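Local coordinates for protein agglutinin (Rhizoctonia solani, PDB 4G9M) that probably binds carbohydrates as a ricin-type beta-trefoil lectin and assembles as a domain-swapped dimer, at residues W47-T52 / N56-Q61; T17-D22 / L111-S116. All coordinates share one frame; numbering follows the deposited sequence.

Contact 1. Residues W47-T52 / N56-Q61; sequences WRLKWT and NQVTLQ
Strands 47-51 and 58-61 run antiparallel, their axes 4.4 Å apart at the closest, and Arg48 pairs with Gln61 and Lys50 with Thr59 as hydrogen-bonded pairs. Arg48 N gives a short bond of 2.7 Å to Gln61 O. Thr59 N binds Lys50 O at 3.0 Å. At the turn end Thr52 N closes the ladder on Gln57 O, 2.9 Å away.

On one face of the hairpin, Val58 CG1 sits over the Trp51 ring. This CH-pi contact puts Val58 CG1 3.3 Å from the centroid of the five-membered ring of Trp51, 11° off the normal. CG1 reaches the indole because it lies anti to its own carbonyl carbon (chi1 -57°). The other methyl of this valine, Val58 CG2, meets Leu49 CD1 at 3.7 Å. Leu49 CD1 also touches Leu60 CD2, so an apolar row runs from Trp51 along this face. The two strands form a beta hairpin of the beta-trefoil fold. Leu60 packs further on Leu12, Val69 and Leu90, while Trp51 packs on Ala95 of the second subunit.

The other face carries Arg48, Lys50, Thr59 and Gln61 and is more polar. Thr59 OG1 binds two waters: one donates to Arg48 O, the other to Lys50 O. They link this hydroxyl to two carbonyls of the facing strand. The amide of Gln61 and the guanidinium of Arg48 stand 78° apart, with OE1 near the guanidinium edge. Gln61 NE2 is held by Gly66 O. A third water joins Thr52 OG1 to Gln57 OE1, to which it donates at 2.6 Å; Thr52 OG1 is also bonded to Lys54 N.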
ATOM      1  N   TRP B  47       2.945 -17.568   1.966  1.00 18.52           N
ATOM      2  CA  TRP B  47       3.808 -16.543   2.546  1.00 18.70           C
ATOM      3  C   TRP B  47       3.145 -15.805   3.709  1.00 24.97           C
ATOM      4  O   TRP B  47       1.996 -15.345   3.604  1.00 18.93           O
ATOM      5  CB  TRP B  47       4.200 -15.530   1.470  1.00 21.11           C
ATOM      6  CG  TRP B  47       4.844 -16.163   0.286  1.00 19.18           C
ATOM      7  CD1 TRP B  47       4.219 -16.662  -0.826  1.00 20.03           C
ATOM      8  CD2 TRP B  47       6.236 -16.384   0.101  1.00 19.20           C
ATOM      9  NE1 TRP B  47       5.147 -17.172  -1.698  1.00 18.95           N
ATOM     10  CE2 TRP B  47       6.396 -17.011  -1.154  1.00 15.43           C
ATOM     11  CE3 TRP B  47       7.373 -16.106   0.871  1.00 16.41           C
ATOM     12  CZ2 TRP B  47       7.641 -17.365  -1.651  1.00 15.72           C
ATOM     13  CZ3 TRP B  47       8.612 -16.463   0.370  1.00 20.04           C
ATOM     14  CH2 TRP B  47       8.734 -17.074  -0.883  1.00 14.57           C
ATOM     15  N   ARG B  48       3.870 -15.690   4.818  1.00 17.64           N
ATOM     16  CA  ARG B  48       3.346 -14.996   5.987  1.00 18.32           C
ATOM     17  C   ARG B  48       3.662 -13.507   5.936  1.00 17.34           C
ATOM     18  O   ARG B  48       4.825 -13.101   5.858  1.00 21.17           O
ATOM     19  CB  ARG B  48       3.894 -15.613   7.273  1.00 21.11           C
ATOM     20  CG  ARG B  48       3.633 -17.104   7.389  1.00 19.90           C
ATOM     21  CD  ARG B  48       3.607 -17.533   8.832  1.00 29.50           C
ATOM     22  NE  ARG B  48       3.143 -18.911   8.949  1.00 35.58           N
ATOM     23  CZ  ARG B  48       3.959 -19.951   8.948  1.00 37.65           C
ATOM     24  NH1 ARG B  48       5.268 -19.755   8.836  1.00 44.40           N
ATOM     25  NH2 ARG B  48       3.475 -21.176   9.059  1.00 29.26           N
ATOM     26  N   LEU B  49       2.611 -12.695   5.971  1.00 16.57           N
ATOM     27  CA  LEU B  49       2.738 -11.248   5.968  1.00 17.91           C
ATOM     28  C   LEU B  49       2.678 -10.771   7.416  1.00 19.59           C
ATOM     29  O   LEU B  49       1.724 -11.066   8.122  1.00 18.47           O
ATOM     30  CB  LEU B  49       1.597 -10.619   5.149  1.00 15.21           C
ATOM     31  CG  LEU B  49       1.497  -9.095   5.152  1.00 14.34           C
ATOM     32  CD1 LEU B  49       2.657  -8.503   4.353  1.00 17.99           C
ATOM     33  CD2 LEU B  49       0.165  -8.634   4.574  1.00 17.60           C
ATOM     34  N   LYS B  50       3.700 -10.044   7.854  1.00 17.95           N
ATOM     35  CA  LYS B  50       3.763  -9.574   9.232  1.00 16.62           C
ATOM     36  C   LYS B  50       4.404  -8.196   9.290  1.00 17.12           C
ATOM     37  O   LYS B  50       5.443  -7.970   8.664  1.00 18.88           O
ATOM     38  CB  LYS B  50       4.570 -10.551  10.083  1.00 17.76           C
ATOM     39  CG  LYS B  50       4.451 -10.322  11.577  1.00 22.32           C
ATOM     40  CD  LYS B  50       5.307 -11.292  12.351  1.00 22.18           C
ATOM     41  CE  LYS B  50       5.208 -11.005  13.845  1.00 26.43           C
ATOM     42  NZ  LYS B  50       6.174 -11.822  14.624  1.00 40.96           N
ATOM     43  N   TRP B  51       3.802  -7.285  10.051  1.00 19.09           N
ATOM     44  CA  TRP B  51       4.379  -5.954  10.247  1.00 18.33           C
ATOM     45  C   TRP B  51       5.549  -6.013  11.234  1.00 20.42           C
ATOM     46  O   TRP B  51       5.477  -6.722  12.234  1.00 20.10           O
ATOM     47  CB  TRP B  51       3.292  -4.941  10.662  1.00 17.73           C
ATOM     48  CG  TRP B  51       2.623  -4.355   9.458  1.00 18.04           C
ATOM     49  CD1 TRP B  51       2.927  -3.166   8.841  1.00 16.10           C
ATOM     50  CD2 TRP B  51       1.601  -4.966   8.665  1.00 15.94           C
ATOM     51  NE1 TRP B  51       2.131  -2.992   7.728  1.00 19.00           N
ATOM     52  CE2 TRP B  51       1.319  -4.089   7.592  1.00 19.48           C
ATOM     53  CE3 TRP B  51       0.901  -6.175   8.748  1.00 18.38           C
ATOM     54  CZ2 TRP B  51       0.364  -4.379   6.626  1.00 16.99           C
ATOM     55  CZ3 TRP B  51      -0.056  -6.459   7.786  1.00 22.88           C
ATOM     56  CH2 TRP B  51      -0.316  -5.564   6.736  1.00 20.35           C
ATOM     57  N   THR B  52       6.633  -5.288  10.950  1.00 21.39           N
ATOM     58  CA  THR B  52       7.852  -5.437  11.745  1.00 20.71           C
ATOM     59  C   THR B  52       7.848  -4.580  13.004  1.00 26.71           C
ATOM     60  O   THR B  52       8.589  -4.852  13.951  1.00 25.02           O
ATOM     61  CB  THR B  52       9.093  -5.038  10.946  1.00 19.97           C
ATOM     62  OG1 THR B  52       9.028  -3.640  10.683  1.00 20.48           O
ATOM     63  CG2 THR B  52       9.144  -5.777   9.624  1.00 19.32           C
ATOM     64  N   ASN B  56       5.318   1.382   8.413  1.00 20.71           N
ATOM     65  CA  ASN B  56       4.378   0.473   7.782  1.00 18.48           C
ATOM     66  C   ASN B  56       5.081  -0.743   7.186  1.00 21.39           C
ATOM     67  O   ASN B  56       4.493  -1.453   6.386  1.00 18.24           O
ATOM     68  CB  ASN B  56       3.578   1.171   6.677  1.00 20.78           C
ATOM     69  CG  ASN B  56       2.923   2.452   7.151  1.00 22.51           C
ATOM     70  OD1 ASN B  56       3.061   3.495   6.521  1.00 22.16           O
ATOM     71  ND2 ASN B  56       2.221   2.382   8.270  1.00 22.36           N
ATOM     72  N   GLN B  57       6.329  -0.988   7.585  1.00 19.91           N
ATOM     73  CA  GLN B  57       7.123  -2.046   6.953  1.00 20.19           C
ATOM     74  C   GLN B  57       6.708  -3.455   7.361  1.00 18.45           C
ATOM     75  O   GLN B  57       6.324  -3.690   8.507  1.00 19.71           O
ATOM     76  CB  GLN B  57       8.613  -1.841   7.223  1.00 20.61           C
ATOM     77  CG  GLN B  57       9.087  -0.483   6.766  1.00 18.64           C
ATOM     78  CD  GLN B  57      10.563  -0.268   6.976  1.00 17.07           C
ATOM     79  OE1 GLN B  57      11.298  -1.201   7.308  1.00 21.49           O
ATOM     80  NE2 GLN B  57      11.013   0.962   6.770  1.00 27.17           N
ATOM     81  N   VAL B  58       6.801  -4.381   6.408  1.00 16.13           N
ATOM     82  CA  VAL B  58       6.459  -5.780   6.608  1.00 16.94           C
ATOM     83  C   VAL B  58       7.590  -6.687   6.164  1.00 17.66           C
ATOM     84  O   VAL B  58       8.564  -6.241   5.534  1.00 16.82           O
ATOM     85  CB  VAL B  58       5.198  -6.203   5.793  1.00 15.86           C
ATOM     86  CG1 VAL B  58       4.026  -5.323   6.147  1.00 18.69           C
ATOM     87  CG2 VAL B  58       5.476  -6.133   4.275  1.00 17.32           C
ATOM     88  N   THR B  59       7.460  -7.966   6.502  1.00 17.07           N
ATOM     89  CA  THR B  59       8.270  -9.007   5.887  1.00 16.28           C
ATOM     90  C   THR B  59       7.345 -10.075   5.338  1.00 18.44           C
ATOM     91  O   THR B  59       6.172 -10.160   5.740  1.00 17.65           O
ATOM     92  CB  THR B  59       9.247  -9.653   6.870  1.00 17.66           C
ATOM     93  OG1 THR B  59       8.517 -10.188   7.979  1.00 21.22           O
ATOM     94  CG2 THR B  59      10.267  -8.646   7.382  1.00 18.60           C
ATOM     95  N   LEU B  60       7.871 -10.886   4.422  1.00 16.48           N
ATOM     96  CA  LEU B  60       7.151 -12.045   3.910  1.00 14.64           C
ATOM     97  C   LEU B  60       7.976 -13.271   4.227  1.00 17.37           C
ATOM     98  O   LEU B  60       9.140 -13.349   3.831  1.00 17.18           O
ATOM     99  CB  LEU B  60       6.942 -11.916   2.394  1.00 17.61           C
ATOM    100  CG  LEU B  60       5.918 -10.874   1.946  1.00 15.71           C
ATOM    101  CD1 LEU B  60       5.896 -10.816   0.420  1.00 16.33           C
ATOM    102  CD2 LEU B  60       4.525 -11.222   2.498  1.00 19.10           C
ATOM    103  N   GLN B  61       7.386 -14.213   4.961  1.00 16.74           N
ATOM    104  CA  GLN B  61       8.101 -15.427   5.363  1.00 14.11           C
ATOM    105  C   GLN B  61       7.509 -16.674   4.721  1.00 18.83           C
ATOM    106  O   GLN B  61       6.292 -16.886   4.763  1.00 20.40           O
ATOM    107  CB  GLN B  61       8.084 -15.559   6.888  1.00 17.94           C
ATOM    108  CG  GLN B  61       8.840 -16.748   7.404  1.00 18.10           C
ATOM    109  CD  GLN B  61       8.715 -16.895   8.910  1.00 22.46           C
ATOM    110  OE1 GLN B  61       7.713 -16.484   9.503  1.00 30.34           O
ATOM    111  NE2 GLN B  61       9.732 -17.479   9.537  1.00 22.76           N
TER
HETATM  112  O   HOH W   1       6.820 -12.338   7.659  1.00 18.57           O
HETATM  113  O   HOH W   2       8.015  -9.193  10.331  1.00 31.24           O
HETATM  114  O   HOH W   3      11.261  -3.114   9.138  1.00 24.65           O

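Contact 2. Residues T17-D22 / L111-S116; sequences TGTVLD and LDLKES
In this beta-trefoil chain the turn leading into strand 20-23 meets the end of strand 109-113, and Leu113 packs on two threonines. The Leu113 and Thr17 side chains reach toward each other tip to tip, with Leu113 CD2 3.2 Å from Thr17 OG1. Leu113 CD2 also lies 3.4 Å from Thr19 OG1, and the Leu113 and Thr19 side chains cross at about a right angle. Leu113 has CG anti to the backbone N, and this chi1 of -174° carries the isobutyl group towards the turn.

The two threonine hydroxyls are joined to each other. Thr17 OG1 donates to Thr19 OG1 at 2.7 Å, so the methyl rests against a bonded pair of hydroxyls. Gly18 turns the chain between them with a positive phi of 82°. In the trefoil, strands 20-23 and 109-113 do not pair with each other; the first pairs with 32-37 and the second with 122-128. Leu113 also packs on Thr122 and Asn14.

Further along, Thr17 CG2 comes within 3.4 Å of Ser116 O. Ser116 N in turn binds Leu113 O at 3.0 Å, closing a type II beta turn at the end of the strand. Leu113 O has a second donor, Asn134 ND2.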
ATOM      1  N   THR B  17       0.756 -12.849 -15.167  1.00 18.56           N
ATOM      2  CA  THR B  17       0.902 -14.237 -15.613  1.00 17.77           C
ATOM      3  C   THR B  17      -0.117 -15.191 -15.025  1.00 20.17           C
ATOM      4  O   THR B  17      -0.424 -16.221 -15.631  1.00 21.78           O
ATOM      5  CB  THR B  17       2.278 -14.801 -15.252  1.00 19.23           C
ATOM      6  OG1 THR B  17       2.424 -14.831 -13.824  1.00 20.67           O
ATOM      7  CG2 THR B  17       3.396 -13.960 -15.867  1.00 20.61           C
ATOM      8  N   GLY B  18      -0.595 -14.886 -13.825  1.00 20.52           N
ATOM      9  CA  GLY B  18      -1.459 -15.807 -13.105  1.00 22.61           C
ATOM     10  C   GLY B  18      -0.678 -16.885 -12.364  1.00 21.82           C
ATOM     11  O   GLY B  18      -1.262 -17.750 -11.702  1.00 24.19           O
ATOM     12  N   THR B  19       0.648 -16.845 -12.483  1.00 22.73           N
ATOM     13  CA  THR B  19       1.508 -17.742 -11.722  1.00 16.77           C
ATOM     14  C   THR B  19       1.808 -17.122 -10.364  1.00 18.56           C
ATOM     15  O   THR B  19       1.564 -15.922 -10.151  1.00 21.53           O
ATOM     16  CB  THR B  19       2.799 -18.126 -12.491  1.00 21.15           C
ATOM     17  OG1 THR B  19       3.595 -16.960 -12.738  1.00 20.51           O
ATOM     18  CG2 THR B  19       2.440 -18.763 -13.817  1.00 20.23           C
ATOM     19  N   VAL B  20       2.279 -17.937  -9.432  1.00 16.46           N
ATOM     20  CA  VAL B  20       2.405 -17.478  -8.048  1.00 17.96           C
ATOM     21  C   VAL B  20       3.850 -17.456  -7.540  1.00 16.39           C
ATOM     22  O   VAL B  20       4.721 -18.156  -8.066  1.00 19.21           O
ATOM     23  CB  VAL B  20       1.516 -18.307  -7.082  1.00 19.40           C
ATOM     24  CG1 VAL B  20       0.070 -18.312  -7.578  1.00 21.56           C
ATOM     25  CG2 VAL B  20       2.052 -19.733  -6.929  1.00 18.33           C
ATOM     26  N   LEU B  21       4.080 -16.661  -6.501  1.00 17.16           N
ATOM     27  CA  LEU B  21       5.396 -16.562  -5.863  1.00 13.14           C
ATOM     28  C   LEU B  21       5.742 -17.891  -5.172  1.00 22.36           C
ATOM     29  O   LEU B  21       4.958 -18.422  -4.364  1.00 20.02           O
ATOM     30  CB  LEU B  21       5.391 -15.408  -4.855  1.00 16.99           C
ATOM     31  CG  LEU B  21       6.760 -14.891  -4.425  1.00 20.57           C
ATOM     32  CD1 LEU B  21       7.459 -14.164  -5.577  1.00 19.35           C
ATOM     33  CD2 LEU B  21       6.554 -13.970  -3.209  1.00 21.67           C
ATOM     34  N   ASP B  22       6.914 -18.419  -5.516  1.00 17.40           N
ATOM     35  CA  ASP B  22       7.287 -19.804  -5.225  1.00 18.83           C
ATOM     36  C   ASP B  22       8.737 -19.853  -4.761  1.00 20.14           C
ATOM     37  O   ASP B  22       9.618 -19.337  -5.429  1.00 17.77           O
ATOM     38  CB  ASP B  22       7.102 -20.629  -6.513  1.00 21.77           C
ATOM     39  CG  ASP B  22       7.448 -22.109  -6.352  1.00 23.61           C
ATOM     40  OD1 ASP B  22       8.641 -22.441  -6.183  1.00 23.66           O
ATOM     41  OD2 ASP B  22       6.533 -22.955  -6.460  1.00 21.31           O
ATOM     42  N   LEU B 111       9.336  -6.162  -6.383  1.00 18.78           N
ATOM     43  CA  LEU B 111       9.391  -7.557  -6.805  1.00 17.22           C
ATOM     44  C   LEU B 111       8.794  -7.680  -8.195  1.00 21.74           C
ATOM     45  O   LEU B 111       7.673  -7.231  -8.445  1.00 19.13           O
ATOM     46  CB  LEU B 111       8.632  -8.467  -5.835  1.00 17.26           C
ATOM     47  CG  LEU B 111       9.465  -9.141  -4.736  1.00 21.00           C
ATOM     48  CD1 LEU B 111      10.250  -8.133  -3.953  1.00 21.78           C
ATOM     49  CD2 LEU B 111       8.577  -9.967  -3.813  1.00 19.23           C
ATOM     50  N   ASP B 112       9.536  -8.322  -9.081  1.00 16.44           N
ATOM     51  CA  ASP B 112       9.215  -8.324 -10.507  1.00 16.58           C
ATOM     52  C   ASP B 112       9.295  -9.746 -11.048  1.00 21.27           C
ATOM     53  O   ASP B 112      10.318 -10.399 -10.925  1.00 18.68           O
ATOM     54  CB  ASP B 112      10.224  -7.399 -11.215  1.00 16.61           C
ATOM     55  CG  ASP B 112      10.048  -7.342 -12.716  1.00 22.57           C
ATOM     56  OD1 ASP B 112       9.999  -8.397 -13.384  1.00 22.43           O
ATOM     57  OD2 ASP B 112      10.014  -6.213 -13.250  1.00 21.62           O
ATOM     58  N   LEU B 113       8.218 -10.241 -11.650  1.00 19.53           N
ATOM     59  CA  LEU B 113       8.306 -11.517 -12.354  1.00 17.53           C
ATOM     60  C   LEU B 113       8.918 -11.249 -13.731  1.00 17.90           C
ATOM     61  O   LEU B 113       8.274 -10.679 -14.617  1.00 20.29           O
ATOM     62  CB  LEU B 113       6.928 -12.193 -12.458  1.00 18.75           C
ATOM     63  CG  LEU B 113       6.903 -13.611 -13.053  1.00 22.59           C
ATOM     64  CD1 LEU B 113       7.853 -14.552 -12.310  1.00 21.10           C
ATOM     65  CD2 LEU B 113       5.495 -14.165 -13.000  1.00 21.08           C
ATOM     66  N   LYS B 114      10.172 -11.663 -13.892  1.00 19.40           N
ATOM     67  CA  LYS B 114      11.012 -11.269 -15.021  1.00 21.17           C
ATOM     68  C   LYS B 114      10.339 -11.389 -16.394  1.00 23.65           C
ATOM     69  O   LYS B 114       9.935 -12.477 -16.806  1.00 19.99           O
ATOM     70  CB  LYS B 114      12.308 -12.094 -14.998  1.00 20.11           C
ATOM     71  CG  LYS B 114      13.369 -11.692 -16.028  1.00 21.69           C
ATOM     72  CD  LYS B 114      14.542 -12.656 -15.935  1.00 28.58           C
ATOM     73  CE  LYS B 114      15.652 -12.319 -16.907  1.00 31.47           C
ATOM     74  NZ  LYS B 114      16.681 -13.406 -16.910  1.00 32.31           N
ATOM     75  N   GLU B 115      10.201 -10.249 -17.070  1.00 19.48           N
ATOM     76  CA  GLU B 115       9.765 -10.205 -18.468  1.00 19.00           C
ATOM     77  C   GLU B 115       8.351 -10.778 -18.643  1.00 20.07           C
ATOM     78  O   GLU B 115       7.996 -11.272 -19.715  1.00 23.88           O
ATOM     79  CB  GLU B 115      10.787 -10.911 -19.377  1.00 22.71           C
ATOM     80  CG  GLU B 115      12.125 -10.150 -19.503  1.00 21.16           C
ATOM     81  CD  GLU B 115      13.244 -10.975 -20.116  1.00 31.33           C
ATOM     82  OE1 GLU B 115      13.109 -12.217 -20.214  1.00 37.30           O
ATOM     83  OE2 GLU B 115      14.276 -10.374 -20.483  1.00 29.88           O
ATOM     84  N   SER B 116       7.566 -10.725 -17.574  1.00 22.29           N
ATOM     85  CA  SER B 116       6.173 -11.189 -17.587  1.00 22.34           C
ATOM     86  C   SER B 116       6.011 -12.619 -18.119  1.00 22.09           C
ATOM     87  O   SER B 116       4.977 -12.962 -18.698  1.00 24.60           O
ATOM     88  CB  SER B 116       5.303 -10.243 -18.417  1.00 29.21           C
ATOM     89  OG  SER B 116       5.525  -8.894 -18.064  1.00 29.80           O
TER

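In the fold
Contact 1 joins sequence neighbours in one hairpin, whereas contact 2 brings together segments with 88 residues between them. The hairpin of contact 1 falls within the long span of sequence that contact 2 brackets. The chain's centre lies between the two contacts, whose own centres are about 19 Å apart. Both are partly buried. Contact 1 rests on a backbone ladder with an apolar face and a watered face; contact 2 is a smaller meeting, made mainly by side chains, 186 against 640 Å² of buried surface. The two touch where Trp47 NE1 probably bonds to Leu21 O. The second subunit reaches contact 1 but does not touch the segments of contact 2.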